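PDB 4K2H: intracellular protease/amidase from Salmonella enterica subsp. enterica serovar Typhimurium, which is of uncertain function but belongs to the DJ-1/PfpI family, binds zinc and possibly acts as a peptidase. Local coordinates for residues 100-106 and 149-155; 160-165 and 184-188; 11-17 and 45-51. The protein carries 1 engineered substitution. All blocks are in the same frame, centred on the assembly; numbering follows the deposited sequence.

Contact 1 (100-106 and 149-155); sequences KLICPIA and NLISGKG. Engineered in segment 100-106: Ala106 (natural residue Cys).
Strands 101-104 and 150-153 run parallel, their axes 4.8 Å apart and 14° from alignment, and their backbones are joined by a hydrogen-bond ladder: Ile102 N to Asn149 O (2.8 Å), Ile151 N to Ile102 O (2.9 Å), Gly153 N to Pro104 O and Ala106 N to Gly153 O. Pro104, having no N-H, drops the rung to Ile151 O; its CD stands 3.4 Å from Ile151 O instead, Cys103 CA makes a CA-H...O contact to the same oxygen, and the ladder resumes through Pro104 O. At the N-terminal end of the pair Asn149 adds a side-chain rung: with CG set between its own backbone N and carbonyl carbon (chi1 62°), ND2 reaches Lys100 O at 2.6 Å, and the amide also donates to Asp96.

Leu101, Cys103 and Ile151 face helix 159-171, Cys103 SG lying 4.2 Å from Ile151 CB. Ile102, Pro104 and Leu150 turn to helix 108-114; here Leu150 CD1 comes within 3.8 Å of Pro104 CD, the two side chains crossing at about a right angle. Gly153, with no side chain, lets its backbone lie close beside Ile105. Engineered Ala106 replaces cysteine just past the strand, at positive phi, consistent with the nucleophile elbow of DJ-1 relatives. Apolar faces thus pack on the two helices, while the polar backbone is paired between them in a ladder interrupted at Pro104.

Contact 2 (160-165 and 184-188); sequences FDFALT and IYYPW
Tyr186 and Trp188 belong to the C-terminal tail, which leaves helix 174-183 through a Schellman motif at Tyr185 and then lies against Phe160 and Leu164 of helix 159-171. The contact is built from flat rings laid over aliphatic carbons. Phe160 CB sits over the centre of the Tyr186 ring, 3.6 Å from its centroid and close to the ring normal, a CH-pi contact; Pro187 CD lies over the opposite face, toward the rim. The two aromatic rings themselves meet obliquely, with centroids 5.1 Å apart and planes at 32°.

One helical turn on, Leu164 fills the angle between the tail's two aromatics. Its CB makes a second CH-pi contact, 3.6 Å from the centroid of the five-membered ring of Trp188, while CD1 reaches Trp188 CG at 3.6 Å and Tyr186 CD2 at 3.7 Å. CG of Trp188 stands opposite the backbone N (chi1 -178°), an extended setting that carries the indole across to the helix. At the indole edge Trp188 NE1 lies 3.3 Å from Asp161 OD1 in a weak, bent hydrogen bond, doubtful because Asp161 has two conformers. Thr165 turns its hydroxyl back to Asp161 O, a common economy for threonine in a helix. Ile184 CD1 touches Phe160 CE1 at 4.0 Å.

Behind Leu164 lie Val177 and Ala181 of helix 174-183 and Ile26 of helix 17-29, while the terminal carboxylate of Trp188 pairs with Arg178. Strand 144-147 borders Asp161 and Thr165, and Leu156 of the second subunit packs on Phe160 and Ile184.

Contact 3 (11-17 and 45-51); sequences LAPGFEE and VVSYHDI. With ZN (zinc ion), chain O.
Glu16, Glu17 and His49 converge on a zinc ion with the imidazole turned from both carboxylates: it is inclined 52° to that of Glu16 and 62° to that of Glu17. His49 offers the edge of its ring, ND1 standing 2.0 Å from the zinc, and Glu16 OE1 binds the metal at 2.0 Å; Glu17 OE2 is the third ligand and Asp25 of the second subunit the fourth, so the metal ties the two chains together. The Tyr48 ring presents its edge to Glu16, Tyr48 CD2 being 3.2 Å from Glu16 OE1.

These residues sit on two adjoining loops of the DJ-1/PfpI fold: a type II turn, Ala12 to Phe15, between strand 6-11 and helix 17-29, and a type I turn, Ser47 to Asp50, after strand 44-46.

Each glutamate has a second task for its other oxygen. Glu16 OE2 caps Ala18 N at the start of helix 17-29. The chain of Glu17 bends at chi2 (-61°), which folds its carboxylate back toward Ser47 and His49. There Glu17 OE1 takes two donors on the same face of the carboxylate: Ser47 OG at 2.7 Å on the anti side and His49 N at 3.0 Å on the syn side. Ser47 OG in turn accepts from Ile51 N at 3.0 Å, which makes serine a second-shell holder of Glu17.

Gly14, with the positive phi that its turn position demands, donates through Gly14 N to Val46 O at 2.8 Å; Phe15 O accepts from Tyr48 N. Ser47 CB lies over one face of the Phe15 ring, 3.8 Å from its centroid, and Leu11 CD2 over the other, while Val45 CG1 packs beside Phe15 CE2.

Contact 1 is the core of the three, near the centre of the chain, and relies on strand hydrogen bonds sealed by aliphatic side chains. Contact 2 is partly buried and farther out, using aromatic faces and CH-pi packing, with little polar bonding between its segments. Contact 3 is also peripheral but buried, and there charge and metal ligation dominate. Contacts 1 and 2 touch: strand 150-153 leads on to helix 159-171, whose Phe162 packs against Cys103 and Gly153. Contact 3 touches neither, yet the side chain of Glu16 is about 6 Å from that of engineered Ala106. Across the dimer, Lys154 of contact 1 meets Tyr185 of the other chain, and contact 3 shares its zinc with that chain's Asp25.

Contact 1 (100-106 and 149-155)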
loop_
_atom_site.group_PDB
_atom_site.type_symbol
_atom_site.label_atom_id
_atom_site.label_comp_id
_atom_site.label_asym_id
_atom_site.label_seq_id
_atom_site.Cartn_x
_atom_site.Cartn_y
_atom_site.Cartn_z
ATOM N N LYS A 100 -9.511 23.958 1.663
ATOM C CA LYS A 100 -9.414 22.576 1.149
ATOM C C LYS A 100 -8.863 21.649 2.228
ATOM O O LYS A 100 -8.279 22.109 3.229
ATOM C CB LYS A 100 -8.566 22.497 -0.101
ATOM C CG LYS A 100 -8.979 23.482 -1.163
ATOM C CD LYS A 100 -10.491 23.495 -1.336
ATOM C CE LYS A 100 -10.879 24.187 -2.622
ATOM N NZ LYS A 100 -12.350 24.191 -2.782
ATOM N N LEU A 101 -9.078 20.349 2.045
ATOM C CA LEU A 101 -8.621 19.366 3.034
ATOM C C LEU A 101 -7.084 19.121 2.982
ATOM O O LEU A 101 -6.494 18.846 1.935
ATOM C CB LEU A 101 -9.399 18.044 2.895
ATOM C CG LEU A 101 -10.936 18.121 2.914
ATOM C CD1 LEU A 101 -11.566 16.748 2.692
ATOM C CD2 LEU A 101 -11.432 18.738 4.218
ATOM N N ILE A 102 -6.456 19.240 4.144
ATOM C CA ILE A 102 -5.034 18.960 4.305
ATOM C C ILE A 102 -4.947 17.707 5.134
ATOM O O ILE A 102 -5.446 17.645 6.288
ATOM C CB ILE A 102 -4.328 20.094 5.038
ATOM C CG1 ILE A 102 -4.696 21.436 4.400
ATOM C CG2 ILE A 102 -2.833 19.854 5.114
ATOM C CD1 ILE A 102 -4.399 21.524 2.921
ATOM N N CYS A 103 -4.331 16.698 4.547
ATOM C CA CYS A 103 -4.435 15.354 5.059
ATOM C C CYS A 103 -3.070 14.706 5.214
ATOM O O CYS A 103 -2.647 13.896 4.354
ATOM C CB CYS A 103 -5.281 14.522 4.131
ATOM S SG CYS A 103 -6.819 15.293 3.633
ATOM N N PRO A 104 -2.397 15.032 6.327
ATOM C CA PRO A 104 -1.158 14.395 6.700
ATOM C C PRO A 104 -1.336 13.088 7.412
ATOM O O PRO A 104 -2.283 12.902 8.207
ATOM C CB PRO A 104 -0.530 15.400 7.657
ATOM C CG PRO A 104 -1.711 15.985 8.349
ATOM C CD PRO A 104 -2.696 16.168 7.212
ATOM N N ILE A 105 -0.402 12.179 7.142
ATOM C CA ILE A 105 -0.345 10.941 7.851
ATOM C C ILE A 105 1.019 10.699 8.470
ATOM O O ILE A 105 2.080 11.083 7.923
ATOM C CB ILE A 105 -0.801 9.772 6.958
ATOM C CG1 ILE A 105 -0.508 8.431 7.638
ATOM C CG2 ILE A 105 -0.138 9.781 5.605
ATOM C CD1 ILE A 105 -1.633 7.431 7.474
ATOM N N ALA A 106 0.989 10.066 9.637
ATOM C CA ALA A 106 2.208 9.571 10.303
ATOM C C ALA A 106 3.123 10.741 10.687
ATOM O O ALA A 106 2.666 11.626 11.384
ATOM C CB ALA A 106 2.925 8.529 9.445
ATOM N N ASN A 149 -10.647 21.626 8.258
ATOM C CA ASN A 149 -10.186 21.049 7.000
ATOM C C ASN A 149 -8.857 20.226 7.153
ATOM O O ASN A 149 -8.214 19.872 6.169
ATOM C CB ASN A 149 -10.043 22.154 5.953
ATOM C CG ASN A 149 -9.001 23.207 6.346
ATOM O OD1 ASN A 149 -8.939 23.617 7.516
ATOM N ND2 ASN A 149 -8.168 23.638 5.378
ATOM N N LEU A 150 -8.482 19.931 8.397
ATOM C CA LEU A 150 -7.289 19.143 8.691
ATOM C C LEU A 150 -7.725 17.762 9.124
ATOM O O LEU A 150 -8.436 17.622 10.146
ATOM C CB LEU A 150 -6.502 19.817 9.809
ATOM C CG LEU A 150 -5.165 19.157 10.144
ATOM C CD1 LEU A 150 -4.147 19.201 8.992
ATOM C CD2 LEU A 150 -4.638 19.862 11.373
ATOM N N ILE A 151 -7.380 16.769 8.312
ATOM C CA ILE A 151 -7.653 15.366 8.590
ATOM C C ILE A 151 -6.301 14.645 8.677
ATOM O O ILE A 151 -5.587 14.512 7.671
ATOM C CB ILE A 151 -8.516 14.734 7.463
ATOM C CG1 ILE A 151 -9.832 15.496 7.318
ATOM C CG2 ILE A 151 -8.790 13.254 7.724
ATOM C CD1 ILE A 151 -10.860 14.831 6.426
ATOM N N SER A 152 -5.943 14.194 9.871
ATOM C CA SER A 152 -4.649 13.549 10.095
ATOM C C SER A 152 -4.818 12.090 10.434
ATOM O O SER A 152 -5.852 11.668 10.932
ATOM C CB SER A 152 -3.859 14.282 11.192
ATOM O OG SER A 152 -4.627 14.427 12.384
ATOM N N GLY A 153 -3.784 11.314 10.150
ATOM C CA GLY A 153 -3.795 9.862 10.284
ATOM C C GLY A 153 -2.596 9.533 11.132
ATOM O O GLY A 153 -1.562 10.144 10.982
ATOM N N LYS A 154 -2.732 8.600 12.060
ATOM C CA LYS A 154 -1.681 8.369 13.036
ATOM C C LYS A 154 -0.480 7.619 12.486
ATOM O O LYS A 154 0.670 7.934 12.825
ATOM C CB LYS A 154 -2.245 7.628 14.262
ATOM C CG LYS A 154 -1.179 7.264 15.284
ATOM C CD LYS A 154 -1.792 6.885 16.629
ATOM C CE LYS A 154 -0.718 6.281 17.518
ATOM N NZ LYS A 154 -1.236 5.873 18.841
ATOM N N GLY A 155 -0.738 6.605 11.680
ATOM C CA GLY A 155 0.336 5.840 11.074
ATOM C C GLY A 155 -0.195 4.744 10.160
ATOM O O GLY A 155 -1.400 4.620 9.985
#

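Contact 2 (160-165 and 184-188)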
loop_
_atom_site.group_PDB
_atom_site.type_symbol
_atom_site.label_atom_id
_atom_site.label_comp_id
_atom_site.label_asym_id
_atom_site.label_seq_id
_atom_site.Cartn_x
_atom_site.Cartn_y
_atom_site.Cartn_z
ATOM N N PHE A 160 -6.222 2.590 6.413
ATOM C CA PHE A 160 -7.554 2.349 5.851
ATOM C C PHE A 160 -8.555 3.312 6.462
ATOM O O PHE A 160 -9.337 3.948 5.744
ATOM C CB PHE A 160 -7.975 0.887 6.027
ATOM C CG PHE A 160 -7.258 -0.075 5.091
ATOM C CD1 PHE A 160 -7.509 -0.052 3.722
ATOM C CD2 PHE A 160 -6.348 -1.017 5.589
ATOM C CE1 PHE A 160 -6.856 -0.924 2.863
ATOM C CE2 PHE A 160 -5.695 -1.895 4.733
ATOM C CZ PHE A 160 -5.945 -1.849 3.364
ATOM N N ASP A 161 -8.502 3.453 7.783
ATOM C CA ASP A 161 -9.420 4.352 8.466
ATOM C C ASP A 161 -9.231 5.781 7.950
ATOM O O ASP A 161 -10.219 6.483 7.663
ATOM C CB ASP A 161 -9.230 4.286 9.986
ATOM C CG ASP A 161 -10.383 4.927 10.742
ATOM O OD1 ASP A 161 -11.311 5.426 10.073
ATOM O OD2 ASP A 161 -10.361 4.933 11.997
ATOM N N PHE A 162 -7.975 6.193 7.812
ATOM C CA PHE A 162 -7.619 7.518 7.294
ATOM C C PHE A 162 -8.176 7.741 5.898
ATOM O O PHE A 162 -8.814 8.774 5.629
ATOM C CB PHE A 162 -6.092 7.678 7.335
ATOM C CG PHE A 162 -5.558 8.855 6.548
ATOM C CD1 PHE A 162 -5.496 10.129 7.117
ATOM C CD2 PHE A 162 -5.080 8.677 5.253
ATOM C CE1 PHE A 162 -4.985 11.205 6.398
ATOM C CE2 PHE A 162 -4.557 9.744 4.539
ATOM C CZ PHE A 162 -4.533 11.017 5.111
ATOM N N ALA A 163 -7.933 6.773 5.018
ATOM C CA ALA A 163 -8.382 6.851 3.633
ATOM C C ALA A 163 -9.915 6.838 3.507
ATOM O O ALA A 163 -10.493 7.616 2.745
ATOM C CB ALA A 163 -7.777 5.709 2.817
ATOM N N LEU A 164 -10.576 5.945 4.250
ATOM C CA LEU A 164 -12.045 5.873 4.182
ATOM C C LEU A 164 -12.655 7.164 4.735
ATOM O O LEU A 164 -13.542 7.732 4.126
ATOM C CB LEU A 164 -12.567 4.619 4.868
ATOM C CG LEU A 164 -12.068 3.329 4.197
ATOM C CD1 LEU A 164 -12.267 2.149 5.123
ATOM C CD2 LEU A 164 -12.695 3.029 2.835
ATOM N N THR A 165 -12.117 7.671 5.833
ATOM C CA THR A 165 -12.608 8.926 6.411
ATOM C C THR A 165 -12.437 10.106 5.479
ATOM O O THR A 165 -13.379 10.889 5.263
ATOM C CB THR A 165 -11.916 9.228 7.743
ATOM O OG1 THR A 165 -12.170 8.132 8.596
ATOM C CG2 THR A 165 -12.477 10.482 8.402
ATOM N N ILE A 184 -13.695 -4.858 0.135
ATOM C CA ILE A 184 -12.310 -5.263 0.401
ATOM C C ILE A 184 -12.141 -5.892 1.791
ATOM O O ILE A 184 -11.020 -6.217 2.199
ATOM C CB ILE A 184 -11.299 -4.095 0.203
ATOM C CG1 ILE A 184 -11.611 -2.908 1.114
ATOM C CG2 ILE A 184 -11.304 -3.646 -1.253
ATOM C CD1 ILE A 184 -10.427 -2.022 1.416
ATOM N N TYR A 185 -13.256 -6.060 2.514
ATOM C CA TYR A 185 -13.277 -6.803 3.764
ATOM C C TYR A 185 -12.593 -6.037 4.886
ATOM O O TYR A 185 -11.949 -6.617 5.727
ATOM C CB TYR A 185 -12.657 -8.201 3.565
ATOM C CG TYR A 185 -13.175 -8.921 2.326
ATOM C CD1 TYR A 185 -14.504 -9.353 2.254
ATOM C CD2 TYR A 185 -12.350 -9.161 1.232
ATOM C CE1 TYR A 185 -14.989 -9.999 1.137
ATOM C CE2 TYR A 185 -12.827 -9.804 0.099
ATOM C CZ TYR A 185 -14.143 -10.224 0.059
ATOM O OH TYR A 185 -14.628 -10.881 -1.048
ATOM N N TYR A 186 -12.737 -4.719 4.884
ATOM C CA TYR A 186 -12.267 -3.902 5.993
ATOM C C TYR A 186 -13.436 -3.395 6.849
ATOM O O TYR A 186 -14.249 -2.642 6.363
ATOM C CB TYR A 186 -11.465 -2.701 5.496
ATOM C CG TYR A 186 -10.842 -1.954 6.639
ATOM C CD1 TYR A 186 -9.702 -2.445 7.277
ATOM C CD2 TYR A 186 -11.406 -0.791 7.122
ATOM C CE1 TYR A 186 -9.137 -1.769 8.355
ATOM C CE2 TYR A 186 -10.839 -0.110 8.182
ATOM C CZ TYR A 186 -9.717 -0.609 8.798
ATOM O OH TYR A 186 -9.162 0.068 9.851
ATOM N N PRO A 187 -13.499 -3.784 8.135
ATOM C CA PRO A 187 -14.566 -3.280 9.005
ATOM C C PRO A 187 -14.449 -1.770 9.263
ATOM O O PRO A 187 -13.456 -1.318 9.834
ATOM C CB PRO A 187 -14.345 -4.057 10.301
ATOM C CG PRO A 187 -12.883 -4.372 10.314
ATOM C CD PRO A 187 -12.480 -4.550 8.886
ATOM N N TRP A 188 -15.458 -1.012 8.833
ATOM C CA TRP A 188 -15.481 0.462 8.932
ATOM C C TRP A 188 -16.958 0.932 8.969
ATOM O O TRP A 188 -17.864 0.375 8.317
ATOM C CB TRP A 188 -14.691 1.114 7.749
ATOM C CG TRP A 188 -14.618 2.649 7.779
ATOM C CD1 TRP A 188 -13.662 3.430 8.395
ATOM C CD2 TRP A 188 -15.559 3.566 7.194
ATOM N NE1 TRP A 188 -13.955 4.767 8.227
ATOM C CE2 TRP A 188 -15.109 4.878 7.493
ATOM C CE3 TRP A 188 -16.733 3.407 6.450
ATOM C CZ2 TRP A 188 -15.803 6.016 7.074
ATOM C CZ3 TRP A 188 -17.421 4.544 6.033
ATOM C CH2 TRP A 188 -16.954 5.827 6.348
ATOM O OXT TRP A 188 -17.316 1.898 9.657
#

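Contact 3 (11-17 and 45-51)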
loop_
_atom_site.group_PDB
_atom_site.type_symbol
_atom_site.label_atom_id
_atom_site.label_comp_id
_atom_site.label_asym_id
_atom_site.label_seq_id
_atom_site.Cartn_x
_atom_site.Cartn_y
_atom_site.Cartn_z
ATOM N N LEU A 11 4.444 13.422 -3.421
ATOM C CA LEU A 11 5.447 12.377 -3.348
ATOM C C LEU A 11 6.858 12.960 -3.337
ATOM O O LEU A 11 7.389 13.274 -4.381
ATOM C CB LEU A 11 5.288 11.408 -4.519
ATOM C CG LEU A 11 3.980 10.636 -4.647
ATOM C CD1 LEU A 11 4.096 9.595 -5.759
ATOM C CD2 LEU A 11 3.540 9.972 -3.341
ATOM N N ALA A 12 7.476 13.061 -2.168
ATOM C CA ALA A 12 8.862 13.517 -2.082
ATOM C C ALA A 12 9.803 12.295 -1.999
ATOM O O ALA A 12 9.347 11.195 -1.700
ATOM C CB ALA A 12 9.045 14.422 -0.878
ATOM N N PRO A 13 11.114 12.479 -2.250
ATOM C CA PRO A 13 11.992 11.296 -2.141
ATOM C C PRO A 13 11.928 10.735 -0.746
ATOM O O PRO A 13 11.977 11.501 0.223
ATOM C CB PRO A 13 13.401 11.854 -2.521
ATOM C CG PRO A 13 13.083 12.978 -3.456
ATOM C CD PRO A 13 11.826 13.610 -2.870
ATOM N N GLY A 14 11.771 9.416 -0.632
ATOM C CA GLY A 14 11.587 8.805 0.678
ATOM C C GLY A 14 10.170 8.746 1.244
ATOM O O GLY A 14 9.977 8.362 2.357
ATOM N N PHE A 15 9.180 9.094 0.456
ATOM C CA PHE A 15 7.777 9.020 0.875
ATOM C C PHE A 15 7.454 7.601 1.278
ATOM O O PHE A 15 7.959 6.677 0.675
ATOM C CB PHE A 15 6.845 9.477 -0.261
ATOM C CG PHE A 15 6.747 8.522 -1.452
ATOM C CD1 PHE A 15 5.690 7.633 -1.563
ATOM C CD2 PHE A 15 7.692 8.536 -2.471
ATOM C CE1 PHE A 15 5.551 6.786 -2.641
ATOM C CE2 PHE A 15 7.588 7.675 -3.554
ATOM C CZ PHE A 15 6.491 6.822 -3.657
ATOM N N GLU A 16 6.596 7.441 2.300
ATOM C CA GLU A 16 6.202 6.153 2.768
ATOM C C GLU A 16 5.197 5.618 1.768
ATOM O O GLU A 16 4.081 6.120 1.679
ATOM C CB GLU A 16 5.590 6.235 4.175
ATOM C CG GLU A 16 6.001 5.106 5.096
ATOM C CD GLU A 16 6.041 3.765 4.380
ATOM O OE1 GLU A 16 7.124 3.119 4.387
ATOM O OE2 GLU A 16 5.003 3.380 3.773
ATOM N N GLU A 17 5.602 4.592 1.009
ATOM C CA GLU A 17 4.795 4.109 -0.094
ATOM C C GLU A 17 3.518 3.429 0.332
ATOM O O GLU A 17 2.509 3.533 -0.346
ATOM C CB GLU A 17 5.593 3.221 -1.030
ATOM C CG GLU A 17 6.033 1.847 -0.517
ATOM C CD GLU A 17 6.944 1.880 0.681
ATOM O OE1 GLU A 17 7.935 2.623 0.636
ATOM O OE2 GLU A 17 6.632 1.161 1.681
ATOM N N VAL A 45 10.089 9.002 -8.592
ATOM C CA VAL A 45 10.426 9.248 -7.190
ATOM C C VAL A 45 10.588 7.918 -6.488
ATOM O O VAL A 45 9.742 7.019 -6.639
ATOM C CB VAL A 45 9.295 9.999 -6.475
ATOM C CG1 VAL A 45 9.747 10.427 -5.095
ATOM C CG2 VAL A 45 8.838 11.204 -7.276
ATOM N N VAL A 46 11.634 7.796 -5.693
ATOM C CA VAL A 46 11.885 6.552 -4.985
ATOM C C VAL A 46 11.384 6.632 -3.524
ATOM O O VAL A 46 11.757 7.540 -2.767
ATOM C CB VAL A 46 13.383 6.200 -5.060
ATOM C CG1 VAL A 46 13.698 4.912 -4.314
ATOM C CG2 VAL A 46 13.785 6.049 -6.507
ATOM N N SER A 47 10.528 5.686 -3.153
ATOM C CA SER A 47 9.919 5.648 -1.821
ATOM C C SER A 47 10.895 5.240 -0.714
ATOM O O SER A 47 12.025 4.731 -0.969
ATOM C CB SER A 47 8.758 4.635 -1.811
ATOM O OG SER A 47 9.249 3.281 -1.657
ATOM N N TYR A 48 10.427 5.394 0.524
ATOM C CA TYR A 48 11.167 4.974 1.730
ATOM C C TYR A 48 11.693 3.550 1.625
ATOM O O TYR A 48 12.838 3.293 1.929
ATOM C CB TYR A 48 10.239 5.083 2.947
ATOM C CG TYR A 48 10.807 4.701 4.304
ATOM C CD1 TYR A 48 12.173 4.816 4.608
ATOM C CD2 TYR A 48 9.941 4.286 5.315
ATOM C CE1 TYR A 48 12.654 4.490 5.873
ATOM C CE2 TYR A 48 10.392 3.961 6.565
ATOM C CZ TYR A 48 11.738 4.050 6.842
ATOM O OH TYR A 48 12.127 3.701 8.107
ATOM N N HIS A 49 10.827 2.618 1.248
ATOM C CA HIS A 49 11.218 1.218 1.063
ATOM C C HIS A 49 11.607 0.874 -0.384
ATOM O O HIS A 49 11.399 -0.237 -0.842
ATOM C CB HIS A 49 10.151 0.288 1.650
ATOM C CG HIS A 49 10.087 0.365 3.147
ATOM N ND1 HIS A 49 8.995 0.848 3.829
ATOM C CD2 HIS A 49 11.019 0.080 4.090
ATOM C CE1 HIS A 49 9.264 0.881 5.117
ATOM N NE2 HIS A 49 10.473 0.396 5.306
ATOM N N ASP A 50 12.219 1.837 -1.058
ATOM C CA ASP A 50 12.903 1.665 -2.329
ATOM C C ASP A 50 12.075 1.270 -3.517
ATOM O O ASP A 50 12.561 0.563 -4.378
ATOM C CB ASP A 50 14.045 0.661 -2.200
ATOM C CG ASP A 50 15.148 1.175 -1.357
ATOM O OD1 ASP A 50 15.475 2.385 -1.496
ATOM O OD2 ASP A 50 15.692 0.373 -0.558
ATOM N N ILE A 51 10.852 1.754 -3.614
ATOM C CA ILE A 51 10.080 1.494 -4.808
ATOM C C ILE A 51 10.053 2.736 -5.649
ATOM O O ILE A 51 9.656 3.770 -5.163
ATOM C CB ILE A 51 8.657 1.063 -4.508
ATOM C CG1 ILE A 51 8.705 -0.167 -3.616
ATOM C CG2 ILE A 51 7.962 0.724 -5.832
ATOM C CD1 ILE A 51 7.359 -0.535 -3.072
HETATM ZN ZN ZN O . 7.123 1.440 3.370
#